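Side-chain contact in carbohydrate binding protein, putative, cbp2D (Cellvibrio japonicus, PDB 7B21), which carries a covalently attached heme c in this cytochrome c-like X183 domain of a larger protein and probably transfers electrons: residues A[13-17]-A[18-22]. Numbering follows the deposited sequence.
Sequences LWNTQ and TCVAC. With HEC (heme c), chain B.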
# COMPACT_ATOMS: atom_id res chain seq x y z
N LEU A 13 -5.60 -0.78 8.28
CA LEU A 13 -4.38 -1.60 8.10
C LEU A 13 -3.20 -0.76 7.62
O LEU A 13 -2.06 -1.09 7.94
CB LEU A 13 -4.68 -2.73 7.12
CG LEU A 13 -5.62 -3.81 7.64
CD1 LEU A 13 -6.20 -4.62 6.49
CD2 LEU A 13 -4.88 -4.72 8.63
N TRP A 14 -3.46 0.30 6.90
CA TRP A 14 -2.43 1.22 6.47
C TRP A 14 -1.60 1.67 7.67
O TRP A 14 -0.37 1.88 7.56
CB TRP A 14 -3.11 2.41 5.79
CG TRP A 14 -2.17 3.47 5.37
CD1 TRP A 14 -1.91 4.63 6.03
CD2 TRP A 14 -1.26 3.41 4.26
NE1 TRP A 14 -0.90 5.31 5.39
CE2 TRP A 14 -0.50 4.58 4.30
CE3 TRP A 14 -1.06 2.50 3.22
CZ2 TRP A 14 0.50 4.82 3.37
CZ3 TRP A 14 -0.08 2.75 2.29
CH2 TRP A 14 0.72 3.88 2.40
N ASN A 15 -2.28 1.91 8.79
CA ASN A 15 -1.61 2.31 10.03
C ASN A 15 -1.05 1.09 10.77
O ASN A 15 0.12 1.11 11.16
CB ASN A 15 -2.57 3.09 10.90
CG ASN A 15 -3.06 4.35 10.25
OD1 ASN A 15 -4.28 4.65 10.22
ND2 ASN A 15 -2.16 5.11 9.74
N THR A 16 -1.88 0.09 11.02
CA THR A 16 -1.44 -1.00 11.89
C THR A 16 -0.33 -1.84 11.27
O THR A 16 0.43 -2.45 11.99
CB THR A 16 -2.63 -1.87 12.34
OG1 THR A 16 -3.16 -2.53 11.20
CG2 THR A 16 -3.70 -1.07 13.07
N GLN A 17 -0.26 -1.88 9.94
CA GLN A 17 0.81 -2.61 9.24
C GLN A 17 2.02 -1.73 8.95
O GLN A 17 2.93 -2.19 8.27
CB GLN A 17 0.26 -3.25 7.99
CG GLN A 17 -0.94 -4.16 8.26
CD GLN A 17 -0.90 -5.12 9.44
OE1 GLN A 17 -0.20 -6.09 9.36
NE2 GLN A 17 -1.61 -4.82 10.54
N THR A 18 2.02 -0.49 9.48
CA THR A 18 3.14 0.43 9.57
C THR A 18 3.42 1.16 8.27
O THR A 18 4.38 1.95 8.23
CB THR A 18 4.45 -0.19 10.10
OG1 THR A 18 5.12 -0.94 9.08
CG2 THR A 18 4.22 -1.02 11.34
N CYS A 19 2.60 1.00 7.24
CA CYS A 19 2.80 1.69 5.96
C CYS A 19 2.95 3.20 6.14
O CYS A 19 3.78 3.83 5.50
CB CYS A 19 1.62 1.43 5.03
SG CYS A 19 0.95 -0.24 5.05
N VAL A 20 2.15 3.73 7.07
CA VAL A 20 2.14 5.16 7.40
C VAL A 20 3.54 5.67 7.73
O VAL A 20 3.84 6.83 7.48
CB VAL A 20 1.14 5.40 8.54
CG1 VAL A 20 1.49 4.60 9.79
CG2 VAL A 20 0.98 6.87 8.86
N ALA A 21 4.37 4.87 8.38
CA ALA A 21 5.68 5.37 8.81
C ALA A 21 6.48 5.85 7.60
O ALA A 21 7.09 6.93 7.64
CB ALA A 21 6.42 4.30 9.54
N CYS A 22 6.56 5.05 6.53
CA CYS A 22 7.40 5.36 5.39
C CYS A 22 6.66 6.17 4.34
O CYS A 22 7.32 6.90 3.61
CB CYS A 22 7.99 4.12 4.79
SG CYS A 22 9.10 3.32 5.98
FE HEC B . 6.20 0.64 0.80
CHA HEC B . 7.29 1.21 -2.38
CHB HEC B . 3.07 0.08 -0.36
CHC HEC B . 5.21 -0.17 3.94
CHD HEC B . 9.25 1.54 1.98
NA HEC B . 5.36 0.65 -0.99
C1A HEC B . 5.93 1.00 -2.20
C2A HEC B . 4.95 1.08 -3.23
C3A HEC B . 3.78 0.72 -2.68
C4A HEC B . 4.03 0.47 -1.27
CMA HEC B . 2.45 0.55 -3.34
CAA HEC B . 5.19 1.48 -4.66
CBA HEC B . 5.05 3.01 -4.84
CGA HEC B . 5.14 3.53 -6.22
O1A HEC B . 5.27 2.75 -7.18
O2A HEC B . 5.01 4.79 -6.36
NB HEC B . 4.47 0.04 1.63
C1B HEC B . 3.28 -0.14 0.99
C2B HEC B . 2.28 -0.60 1.90
C3B HEC B . 2.89 -0.74 3.12
C4B HEC B . 4.27 -0.27 2.93
CMB HEC B . 0.86 -0.90 1.58
CAB HEC B . 2.32 -1.26 4.39
CBB HEC B . 1.81 -2.68 4.30
NC HEC B . 7.04 0.67 2.59
C1C HEC B . 6.48 0.35 3.79
C2C HEC B . 7.37 0.64 4.88
C3C HEC B . 8.48 1.21 4.34
C4C HEC B . 8.30 1.19 2.92
CMC HEC B . 7.02 0.44 6.33
CAC HEC B . 9.66 1.81 5.03
CBC HEC B . 10.38 0.97 6.01
ND HEC B . 7.94 1.18 -0.04
C1D HEC B . 9.10 1.47 0.61
C2D HEC B . 10.17 1.67 -0.35
C3D HEC B . 9.65 1.52 -1.57
C4D HEC B . 8.22 1.26 -1.38
CMD HEC B . 11.59 1.99 0.01
CAD HEC B . 10.37 1.45 -2.88
CBD HEC B . 10.63 -0.07 -3.23
CGD HEC B . 11.50 -0.27 -4.44
O1D HEC B . 10.97 -0.40 -5.57
O2D HEC B . 12.75 -0.30 -4.26
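With CG of Trp14 trans to its backbone N (chi1 177°) and SG of Cys19 turned beside its own N (chi1 -39°), the indole lies against the Cys19 methylene while the sulfur reaches the heme. Cys19 CB stands over the face of the six-membered ring, 3.4 Å from its centroid, a CH-pi contact; Cys19 SG meets the same ring obliquely at 4.5 Å from the centroid and forms a thioether to HEC CAB (1.8 Å). A heme methyl, CMB, approaches Trp14 CZ3 to 3.8 Å. Val20 N also lies over that indole face, toward the rim, but its hydrogen bond goes to Trp14 O (3.2 Å). Asn15 ND2 comes against the Val20 side chain, 3.5 Å from CB, the two side chains crossing at a slant. The chain turns between helix 7-16 and helix 19-23, where Thr18 N reaches Asn15 O at 3.0 Å from above the carbonyl plane. Around the indole, NE1 is hydrogen-bonded to Gly24 O, Trp89 meets the ring edge-to-face, and Phe85 of helix 76-86 meets it with the ring planes at about 60°. Cys22 SG makes the second thioether, to HEC CAC at 1.9 Å, and His23 is an axial ligand of the iron. Cys19, Cys22 and His23 form the CXXCH heme-binding motif of c-type cytochromes. The two thioethers tie the heme covalently to the chain through neighbouring pyrrole rings, so its attachment does not rest on iron coordination alone.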